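Local coordinates for ribonucleoside triphosphate reductase (Lactobacillus leichmannii, PDB 1L1L), which reduces ribonucleoside triphosphates to 2'-deoxyribonucleoside triphosphates as a class II, adenosylcobalamin (B12)-dependent ribonucleotide reductase, at residues Q127-S132 with E143-M148. Sequence-based numbering, arbitrary orientation.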
loop_
_atom_site.group_PDB
_atom_site.type_symbol
_atom_site.label_atom_id
_atom_site.label_comp_id
_atom_site.label_asym_id
_atom_site.label_seq_id
_atom_site.Cartn_x
_atom_site.Cartn_y
_atom_site.Cartn_z
ATOM N N GLN A 127 -14.580 -13.144 15.196
ATOM C CA GLN A 127 -15.234 -11.864 15.445
ATOM C C GLN A 127 -16.623 -11.862 14.830
ATOM O O GLN A 127 -16.938 -12.699 13.984
ATOM C CB GLN A 127 -14.440 -10.711 14.804
ATOM C CG GLN A 127 -13.066 -10.469 15.364
ATOM C CD GLN A 127 -12.331 -9.366 14.617
ATOM O OE1 GLN A 127 -12.841 -8.254 14.471
ATOM N NE2 GLN A 127 -11.128 -9.671 14.145
ATOM N N LYS A 128 -17.441 -10.904 15.245
ATOM C CA LYS A 128 -18.786 -10.766 14.698
ATOM C C LYS A 128 -18.683 -9.930 13.423
ATOM O O LYS A 128 -17.833 -9.040 13.328
ATOM C CB LYS A 128 -19.697 -10.045 15.696
ATOM C CG LYS A 128 -19.281 -8.616 15.966
ATOM C CD LYS A 128 -20.213 -7.923 16.942
ATOM C CE LYS A 128 -19.807 -6.462 17.137
ATOM N NZ LYS A 128 -20.690 -5.741 18.103
ATOM N N TYR A 129 -19.536 -10.216 12.445
ATOM C CA TYR A 129 -19.530 -9.463 11.197
ATOM C C TYR A 129 -20.155 -8.094 11.430
ATOM O O TYR A 129 -19.843 -7.123 10.728
ATOM C CB TYR A 129 -20.325 -10.197 10.115
ATOM C CG TYR A 129 -19.556 -11.285 9.411
ATOM C CD1 TYR A 129 -19.239 -12.487 10.051
ATOM C CD2 TYR A 129 -19.126 -11.107 8.096
ATOM C CE1 TYR A 129 -18.509 -13.477 9.392
ATOM C CE2 TYR A 129 -18.405 -12.085 7.433
ATOM C CZ TYR A 129 -18.095 -13.266 8.084
ATOM O OH TYR A 129 -17.343 -14.201 7.420
ATOM N N GLY A 130 -21.041 -8.026 12.421
ATOM C CA GLY A 130 -21.712 -6.779 12.725
ATOM C C GLY A 130 -22.590 -6.387 11.556
ATOM O O GLY A 130 -22.740 -7.163 10.611
ATOM N N ASP A 131 -23.173 -5.193 11.611
ATOM C CA ASP A 131 -24.031 -4.727 10.530
ATOM C C ASP A 131 -23.168 -4.182 9.400
ATOM O O ASP A 131 -22.888 -2.985 9.334
ATOM C CB ASP A 131 -24.988 -3.641 11.033
ATOM C CG ASP A 131 -25.999 -3.214 9.975
ATOM O OD1 ASP A 131 -26.590 -4.104 9.325
ATOM O OD2 ASP A 131 -26.210 -1.993 9.802
ATOM N N SER A 132 -22.752 -5.079 8.514
ATOM C CA SER A 132 -21.905 -4.714 7.392
ATOM C C SER A 132 -22.568 -5.147 6.095
ATOM O O SER A 132 -23.560 -5.880 6.109
ATOM C CB SER A 132 -20.543 -5.402 7.528
ATOM O OG SER A 132 -19.959 -5.150 8.797
ATOM N N GLU A 143 -23.236 -12.266 16.187
ATOM C CA GLU A 143 -22.673 -13.602 16.365
ATOM C C GLU A 143 -21.248 -13.727 15.824
ATOM O O GLU A 143 -21.002 -13.491 14.642
ATOM C CB GLU A 143 -23.572 -14.635 15.687
ATOM C CG GLU A 143 -23.050 -16.057 15.766
ATOM C CD GLU A 143 -24.021 -17.060 15.181
ATOM O OE1 GLU A 143 -23.680 -18.262 15.136
ATOM O OE2 GLU A 143 -25.124 -16.646 14.764
ATOM N N LYS A 144 -20.319 -14.122 16.693
ATOM C CA LYS A 144 -18.917 -14.279 16.313
ATOM C C LYS A 144 -18.676 -15.503 15.433
ATOM O O LYS A 144 -19.241 -16.572 15.670
ATOM C CB LYS A 144 -18.042 -14.371 17.568
ATOM C CG LYS A 144 -18.061 -13.117 18.427
ATOM C CD LYS A 144 -16.979 -13.168 19.498
ATOM C CE LYS A 144 -16.947 -11.893 20.315
ATOM N NZ LYS A 144 -15.774 -11.869 21.235
ATOM N N ALA A 145 -17.827 -15.339 14.422
ATOM C CA ALA A 145 -17.511 -16.418 13.499
ATOM C C ALA A 145 -16.025 -16.467 13.186
ATOM O O ALA A 145 -15.365 -15.432 13.088
ATOM C CB ALA A 145 -18.302 -16.247 12.212
ATOM N N VAL A 146 -15.503 -17.676 13.025
ATOM C CA VAL A 146 -14.096 -17.869 12.714
ATOM C C VAL A 146 -13.723 -17.262 11.363
ATOM O O VAL A 146 -12.588 -16.835 11.160
ATOM C CB VAL A 146 -13.746 -19.362 12.684
ATOM C CG1 VAL A 146 -12.318 -19.558 12.227
ATOM C CG2 VAL A 146 -13.954 -19.964 14.065
ATOM N N SER A 147 -14.690 -17.220 10.453
ATOM C CA SER A 147 -14.475 -16.702 9.104
ATOM C C SER A 147 -14.416 -15.178 8.973
ATOM O O SER A 147 -13.898 -14.668 7.984
ATOM C CB SER A 147 -15.580 -17.219 8.180
ATOM O OG SER A 147 -16.825 -16.640 8.541
ATOM N N MET A 148 -14.938 -14.452 9.955
ATOM C CA MET A 148 -14.961 -12.996 9.869
ATOM C C MET A 148 -13.656 -12.298 9.436
ATOM O O MET A 148 -13.629 -11.625 8.405
ATOM C CB MET A 148 -15.464 -12.398 11.187
ATOM C CG MET A 148 -15.754 -10.895 11.129
ATOM S SD MET A 148 -14.243 -9.867 10.994
ATOM C CE MET A 148 -14.940 -8.187 11.159
HETATM O O HOH W 1 -21.520 -12.532 12.489
#
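A short two-stranded antiparallel pairing joins Gln-127 to Ala-145 at the base of a loop that follows strand 119-123, a strand of the alpha-beta barrel sheet. Ala-145 N gives a nearly straight bond to Gln-127 O (2.8 Å, 168°), and Gln-127 N returns a longer one to Ala-145 O (3.2 Å). Beyond the pair, a type I turn from Ala-145 to Met-148 leads the chain into helix 148-158 and swings Met-148 back against residues 127-129. With its CG anti to the backbone N (chi1 -170°), Met-148 lays CG over one face of the Tyr-129 ring, a CH-pi contact 4.1 Å from the centroid. The thioether then bends across Gln-127, SD lying 3.9 Å from its CB. Ala-145 CB sits at the ring edge, 4.0 Å from Tyr-129 CE1. Also at that edge, Ser-147 OG lies 2.7 Å from Tyr-129 OH; the phenol also bonds Ser-151 on the helix, and Ser-147 OG bonds Asp-236 of helix 224-236, so the buried hydroxyls of Tyr-129 and Ser-147 both have partners beyond residues 127-132 and 143-148. Gln-127 OE1 takes a bond from Asn-415.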